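PDB 3OTT: Two-component system sensor histidine kinase from Bacteroides thetaiotaomicron, which probably acts as a membrane-bound histidine kinase that senses saccharides through this extracellular part, phosphorylates a protein histidine using ATP and controls transcription. Local coordinates for residues L115-L120 against R131-F136; N141-N146 against G166-I171. All blocks are in the same frame, centred on the assembly; numbering follows the deposited sequence.

Contact 1: L115-L120 against R131-F136; sequences LWLGAL and RKLTSF
Trp116 with Phe136 and Leu117 with Leu133 make two small apolar contacts between the second and fourth strands of one beta-propeller blade. Strand 122-127 runs between strands 114-119 and 133-136, so the two backbones stay well apart, 9.5 Å from Trp116 CA to Thr134 CA, and only side chains meet. Trp116 and Phe136 do so on one face of the blade, bridging over the middle strand, where both rest on Thr125. The Trp116 side chain has CG anti to its carbonyl carbon (chi1 -74°), which carries the six-membered ring out to Phe136. There CZ3 of Trp116 lies over one face of the Phe136 ring, near its rim, 4.1 Å from CE1 of Phe136. The ring planes are inclined by 24°, but they are slid apart, with 5.3 Å between the centroids, and barely overlap. At the other end of the indole, NE1 is hydrogen-bonded to Gln111 OE1 in the innermost strand. On the opposite face of the sheet, Leu117 CD1 and Leu133 CD1 touch methyl to methyl at 4.1 Å, the two side chains crossing at about a right angle; Leu117 also packs on Met108 and Leu133 on Pro102. No hydrogen bond links the two segments: the intervening strand 122-127, to which Leu115 and Leu117 are hydrogen-bonded through their backbones, keeps them apart, and the direct attraction is dispersion between aromatic carbons and between methyl groups.

Contact 2: N141-N146 against G166-I171; sequences NGLPNN and GLCRYI
Leu143 and Pro144 close over Cys168, where the loop entering a propeller blade packs on the third strand of that same blade. Strand 148-153, the innermost of the four, follows the loop directly, and strand 166-171 lies two places further out; the link from the preceding blade thus folds against the sheet it leads into. Cys168 is the pivot. Its CB points at the loop and lies 3.9 Å from Pro144 CD. Beyond CB, the sulfur sits between the backbone N and the carbonyl carbon (chi1 70°), and this rotation brings SG to both loop residues. SG is 3.6 Å from CD of Pro144 and 3.7 Å from CD2 of Leu143, so the thiol nestles against the proline ring and one leucine methyl. Leu143 presents that methyl with CG anti to its own carbonyl carbon (chi1 -86°), beside the backbone N, an arrangement that carries CD2 to the sulfur although CB itself does not point at the strand. Neighbouring strands complete the surroundings: Val161 touches Cys168 from strand 159-163, and Phe177 in strand 176-180 packs on both Cys168 and Leu143. Gly142, the first residue beyond the short helix 138-141, has positive phi (74°); Leu143 O is hydrogen-bonded to Thr138 OG1, and Asn141 ND2 ties the helix end to Gly175 O. No hydrogen bond crosses between the two segments, which are held together by apolar packing. Toward the start of strand 166-171, Pro144 CG passes 4.3 Å from the carbonyl oxygen of Gly166, an atom that Thr163 OG1 engages through a hydrogen bond.

How the contacts relate
Contacts 1 and 2 belong to successive blades of the first propeller, their centres about 14 Å apart, and the chain finishes contact 1 before it opens contact 2. Phe136 joins them: its CD2 is 3.5 Å from Asn141 ND2, and its carbonyl oxygen is 3.7 Å from Leu143 CD1. Trp116 adds a second bridge, with CH2 3.8 Å from CD2 of Tyr170 in an edge-to-face pairing between the blades. Phe136 thus packs against the linking loop through both its ring and its carbonyl oxygen, while Trp116 and Tyr170 join the two sheets directly. The hexatantalum dodecabromide cluster binds elsewhere, among residues such as Glu32, Glu289 and Arg634, and none of its pocket residues belongs to either contact.

Contact 1: L115-L120 against R131-F136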
loop_
_atom_site.group_PDB
_atom_site.type_symbol
_atom_site.label_atom_id
_atom_site.label_comp_id
_atom_site.label_asym_id
_atom_site.label_seq_id
_atom_site.Cartn_x
_atom_site.Cartn_y
_atom_site.Cartn_z
ATOM N N LEU B 115 -9.305 19.692 10.732
ATOM C CA LEU B 115 -9.118 19.349 12.145
ATOM C C LEU B 115 -10.396 19.666 12.949
ATOM O O LEU B 115 -10.842 20.817 12.989
ATOM C CB LEU B 115 -7.947 20.146 12.721
ATOM C CG LEU B 115 -7.487 19.876 14.166
ATOM C CD1 LEU B 115 -6.964 18.441 14.372
ATOM C CD2 LEU B 115 -6.482 20.856 14.660
ATOM N N TRP B 116 -10.964 18.623 13.571
ATOM C CA TRP B 116 -12.087 18.711 14.467
ATOM C C TRP B 116 -11.573 19.078 15.885
ATOM O O TRP B 116 -10.622 18.468 16.379
ATOM C CB TRP B 116 -12.834 17.359 14.528
ATOM C CG TRP B 116 -13.678 17.032 13.306
ATOM C CD1 TRP B 116 -13.236 16.487 12.121
ATOM C CD2 TRP B 116 -15.095 17.262 13.134
ATOM N NE1 TRP B 116 -14.282 16.354 11.240
ATOM C CE2 TRP B 116 -15.439 16.791 11.836
ATOM C CE3 TRP B 116 -16.105 17.756 13.959
ATOM C CZ2 TRP B 116 -16.762 16.841 11.327
ATOM C CZ3 TRP B 116 -17.444 17.828 13.446
ATOM C CH2 TRP B 116 -17.740 17.357 12.137
ATOM N N LEU B 117 -12.254 20.017 16.542
ATOM C CA LEU B 117 -11.892 20.534 17.855
ATOM C C LEU B 117 -13.107 20.386 18.716
ATOM O O LEU B 117 -14.197 20.880 18.367
ATOM C CB LEU B 117 -11.558 22.064 17.793
ATOM C CG LEU B 117 -10.520 22.516 16.751
ATOM C CD1 LEU B 117 -10.326 24.064 16.635
ATOM C CD2 LEU B 117 -9.150 21.784 17.042
ATOM N N GLY B 118 -12.927 19.720 19.851
ATOM C CA GLY B 118 -13.942 19.680 20.886
ATOM C C GLY B 118 -13.521 20.487 22.119
ATOM O O GLY B 118 -12.410 20.306 22.649
ATOM N N ALA B 119 -14.430 21.312 22.615
ATOM C CA ALA B 119 -14.141 22.225 23.707
ATOM C C ALA B 119 -15.217 22.179 24.796
ATOM O O ALA B 119 -16.261 21.544 24.636
ATOM C CB ALA B 119 -13.976 23.677 23.160
ATOM N N LEU B 120 -14.955 22.846 25.912
ATOM C CA LEU B 120 -15.883 22.857 27.023
ATOM C C LEU B 120 -17.183 23.508 26.627
ATOM O O LEU B 120 -18.231 23.166 27.212
ATOM C CB LEU B 120 -15.301 23.565 28.249
ATOM C CG LEU B 120 -14.369 22.710 29.126
ATOM C CD1 LEU B 120 -14.171 23.354 30.513
ATOM C CD2 LEU B 120 -14.857 21.245 29.272
ATOM N N ARG B 131 -7.969 27.894 6.491
ATOM C CA ARG B 131 -7.995 28.410 7.856
ATOM C C ARG B 131 -9.436 28.818 8.319
ATOM O O ARG B 131 -9.624 29.658 9.218
ATOM C CB ARG B 131 -6.890 29.496 8.055
ATOM C CG ARG B 131 -5.406 28.947 7.804
ATOM C CD ARG B 131 -4.187 29.947 8.144
ATOM N NE ARG B 131 -3.059 29.241 8.823
ATOM C CZ ARG B 131 -1.813 28.993 8.334
ATOM N NH1 ARG B 131 -1.416 29.423 7.117
ATOM N NH2 ARG B 131 -0.930 28.320 9.099
ATOM N N LYS B 132 -10.455 28.201 7.722
ATOM C CA LYS B 132 -11.857 28.462 8.147
ATOM C C LYS B 132 -12.271 27.682 9.405
ATOM O O LYS B 132 -12.066 26.486 9.487
ATOM C CB LYS B 132 -12.869 28.207 7.023
ATOM C CG LYS B 132 -14.369 28.466 7.505
ATOM C CD LYS B 132 -15.456 28.512 6.405
ATOM C CE LYS B 132 -15.424 29.812 5.534
ATOM N NZ LYS B 132 -15.505 31.170 6.249
ATOM N N LEU B 133 -12.855 28.375 10.369
ATOM C CA LEU B 133 -13.331 27.808 11.610
ATOM C C LEU B 133 -14.826 27.842 11.547
ATOM O O LEU B 133 -15.421 28.892 11.292
ATOM C CB LEU B 133 -12.851 28.656 12.803
ATOM C CG LEU B 133 -13.144 28.076 14.194
ATOM C CD1 LEU B 133 -12.268 26.872 14.429
ATOM C CD2 LEU B 133 -12.842 29.164 15.246
ATOM N N THR B 134 -15.432 26.678 11.751
ATOM C CA THR B 134 -16.851 26.466 11.577
ATOM C C THR B 134 -17.312 25.866 12.867
ATOM O O THR B 134 -16.662 24.984 13.394
ATOM C CB THR B 134 -17.158 25.411 10.490
ATOM O OG1 THR B 134 -16.807 25.915 9.193
ATOM C CG2 THR B 134 -18.631 25.055 10.501
ATOM N N SER B 135 -18.473 26.302 13.328
ATOM C CA SER B 135 -18.990 25.945 14.613
ATOM C C SER B 135 -20.146 25.005 14.449
ATOM O O SER B 135 -20.890 25.123 13.503
ATOM C CB SER B 135 -19.472 27.217 15.290
ATOM O OG SER B 135 -20.152 26.925 16.485
ATOM N N PHE B 136 -20.295 24.082 15.391
ATOM C CA PHE B 136 -21.400 23.149 15.424
ATOM C C PHE B 136 -22.052 23.221 16.754
ATOM O O PHE B 136 -21.378 23.203 17.797
ATOM C CB PHE B 136 -20.910 21.722 15.198
ATOM C CG PHE B 136 -20.374 21.502 13.831
ATOM C CD1 PHE B 136 -19.025 21.736 13.558
ATOM C CD2 PHE B 136 -21.231 21.153 12.794
ATOM C CE1 PHE B 136 -18.536 21.609 12.292
ATOM C CE2 PHE B 136 -20.731 20.993 11.524
ATOM C CZ PHE B 136 -19.396 21.215 11.275
#

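Contact 2: N141-N146 against G166-I171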
loop_
_atom_site.group_PDB
_atom_site.type_symbol
_atom_site.label_atom_id
_atom_site.label_comp_id
_atom_site.label_asym_id
_atom_site.label_seq_id
_atom_site.Cartn_x
_atom_site.Cartn_y
_atom_site.Cartn_z
ATOM N N ASN B 141 -27.415 22.024 14.931
ATOM C CA ASN B 141 -26.928 20.727 14.436
ATOM C C ASN B 141 -27.444 19.456 15.163
ATOM O O ASN B 141 -27.170 18.343 14.714
ATOM C CB ASN B 141 -25.403 20.739 14.261
ATOM C CG ASN B 141 -24.886 22.026 13.569
ATOM O OD1 ASN B 141 -24.714 23.080 14.213
ATOM N ND2 ASN B 141 -24.624 21.933 12.258
ATOM N N GLY B 142 -28.224 19.628 16.229
ATOM C CA GLY B 142 -28.774 18.497 17.007
ATOM C C GLY B 142 -27.713 17.823 17.872
ATOM O O GLY B 142 -27.817 16.635 18.189
ATOM N N LEU B 143 -26.665 18.550 18.249
ATOM C CA LEU B 143 -25.722 17.994 19.227
ATOM C C LEU B 143 -26.446 17.719 20.544
ATOM O O LEU B 143 -27.333 18.476 20.918
ATOM C CB LEU B 143 -24.562 18.944 19.449
ATOM C CG LEU B 143 -23.385 18.849 18.497
ATOM C CD1 LEU B 143 -22.368 19.868 18.952
ATOM C CD2 LEU B 143 -22.784 17.431 18.508
ATOM N N PRO B 144 -26.105 16.617 21.246
ATOM C CA PRO B 144 -26.853 16.425 22.513
ATOM C C PRO B 144 -26.413 17.451 23.590
ATOM O O PRO B 144 -27.206 17.830 24.449
ATOM C CB PRO B 144 -26.573 14.954 22.904
ATOM C CG PRO B 144 -25.382 14.544 22.085
ATOM C CD PRO B 144 -25.314 15.434 20.871
ATOM N N ASN B 145 -25.181 17.953 23.481
ATOM C CA ASN B 145 -24.633 18.925 24.441
ATOM C C ASN B 145 -23.445 19.624 23.729
ATOM O O ASN B 145 -22.938 19.089 22.769
ATOM C CB ASN B 145 -24.273 18.191 25.754
ATOM C CG ASN B 145 -23.966 19.127 26.912
ATOM O OD1 ASN B 145 -22.876 19.699 26.973
ATOM N ND2 ASN B 145 -24.902 19.272 27.854
ATOM N N ASN B 146 -23.101 20.852 24.114
ATOM C CA ASN B 146 -21.960 21.608 23.558
ATOM C C ASN B 146 -20.643 21.342 24.289
ATOM O O ASN B 146 -19.603 21.780 23.825
ATOM C CB ASN B 146 -22.241 23.122 23.633
ATOM C CG ASN B 146 -23.440 23.532 22.747
ATOM O OD1 ASN B 146 -23.531 23.130 21.554
ATOM N ND2 ASN B 146 -24.384 24.299 23.332
ATOM N N GLY B 166 -23.778 12.252 26.309
ATOM C CA GLY B 166 -23.986 11.131 25.377
ATOM C C GLY B 166 -23.209 11.168 24.074
ATOM O O GLY B 166 -22.387 12.076 23.819
ATOM N N LEU B 167 -23.490 10.171 23.242
ATOM C CA LEU B 167 -22.762 9.934 22.024
ATOM C C LEU B 167 -23.619 10.221 20.813
ATOM O O LEU B 167 -24.809 9.885 20.763
ATOM C CB LEU B 167 -22.348 8.484 21.993
ATOM C CG LEU B 167 -21.480 8.000 20.833
ATOM C CD1 LEU B 167 -20.071 8.565 20.877
ATOM C CD2 LEU B 167 -21.483 6.481 20.880
ATOM N N CYS B 168 -22.996 10.799 19.808
ATOM C CA CYS B 168 -23.651 11.029 18.591
ATOM C C CYS B 168 -22.649 10.884 17.462
ATOM O O CYS B 168 -21.448 10.729 17.686
ATOM C CB CYS B 168 -24.271 12.396 18.627
ATOM S SG CYS B 168 -23.131 13.742 18.586
ATOM N N ARG B 169 -23.163 10.946 16.246
ATOM C CA ARG B 169 -22.401 10.676 15.061
ATOM C C ARG B 169 -22.712 11.692 13.981
ATOM O O ARG B 169 -23.871 11.900 13.641
ATOM C CB ARG B 169 -22.720 9.280 14.537
ATOM C CG ARG B 169 -22.006 9.003 13.233
ATOM C CD ARG B 169 -22.164 7.569 12.764
ATOM N NE ARG B 169 -23.550 7.127 12.662
ATOM C CZ ARG B 169 -23.918 5.849 12.694
ATOM N NH1 ARG B 169 -23.007 4.881 12.828
ATOM N NH2 ARG B 169 -25.196 5.544 12.618
ATOM N N TYR B 170 -21.687 12.284 13.379
ATOM C CA TYR B 170 -21.951 13.289 12.339
ATOM C C TYR B 170 -22.630 12.753 11.073
ATOM O O TYR B 170 -22.268 11.684 10.558
ATOM C CB TYR B 170 -20.650 13.909 11.928
ATOM C CG TYR B 170 -20.753 15.087 11.028
ATOM C CD1 TYR B 170 -21.642 16.125 11.288
ATOM C CD2 TYR B 170 -19.922 15.176 9.930
ATOM C CE1 TYR B 170 -21.683 17.240 10.433
ATOM C CE2 TYR B 170 -19.926 16.279 9.110
ATOM C CZ TYR B 170 -20.800 17.302 9.342
ATOM O OH TYR B 170 -20.789 18.388 8.478
ATOM N N ILE B 171 -23.567 13.541 10.563
ATOM C CA ILE B 171 -24.251 13.245 9.304
ATOM C C ILE B 171 -23.822 14.272 8.235
ATOM O O ILE B 171 -24.363 15.363 8.184
ATOM C CB ILE B 171 -25.794 13.254 9.475
ATOM C CG1 ILE B 171 -26.193 12.493 10.760
ATOM C CG2 ILE B 171 -26.465 12.701 8.193
ATOM C CD1 ILE B 171 -27.753 12.670 11.236
#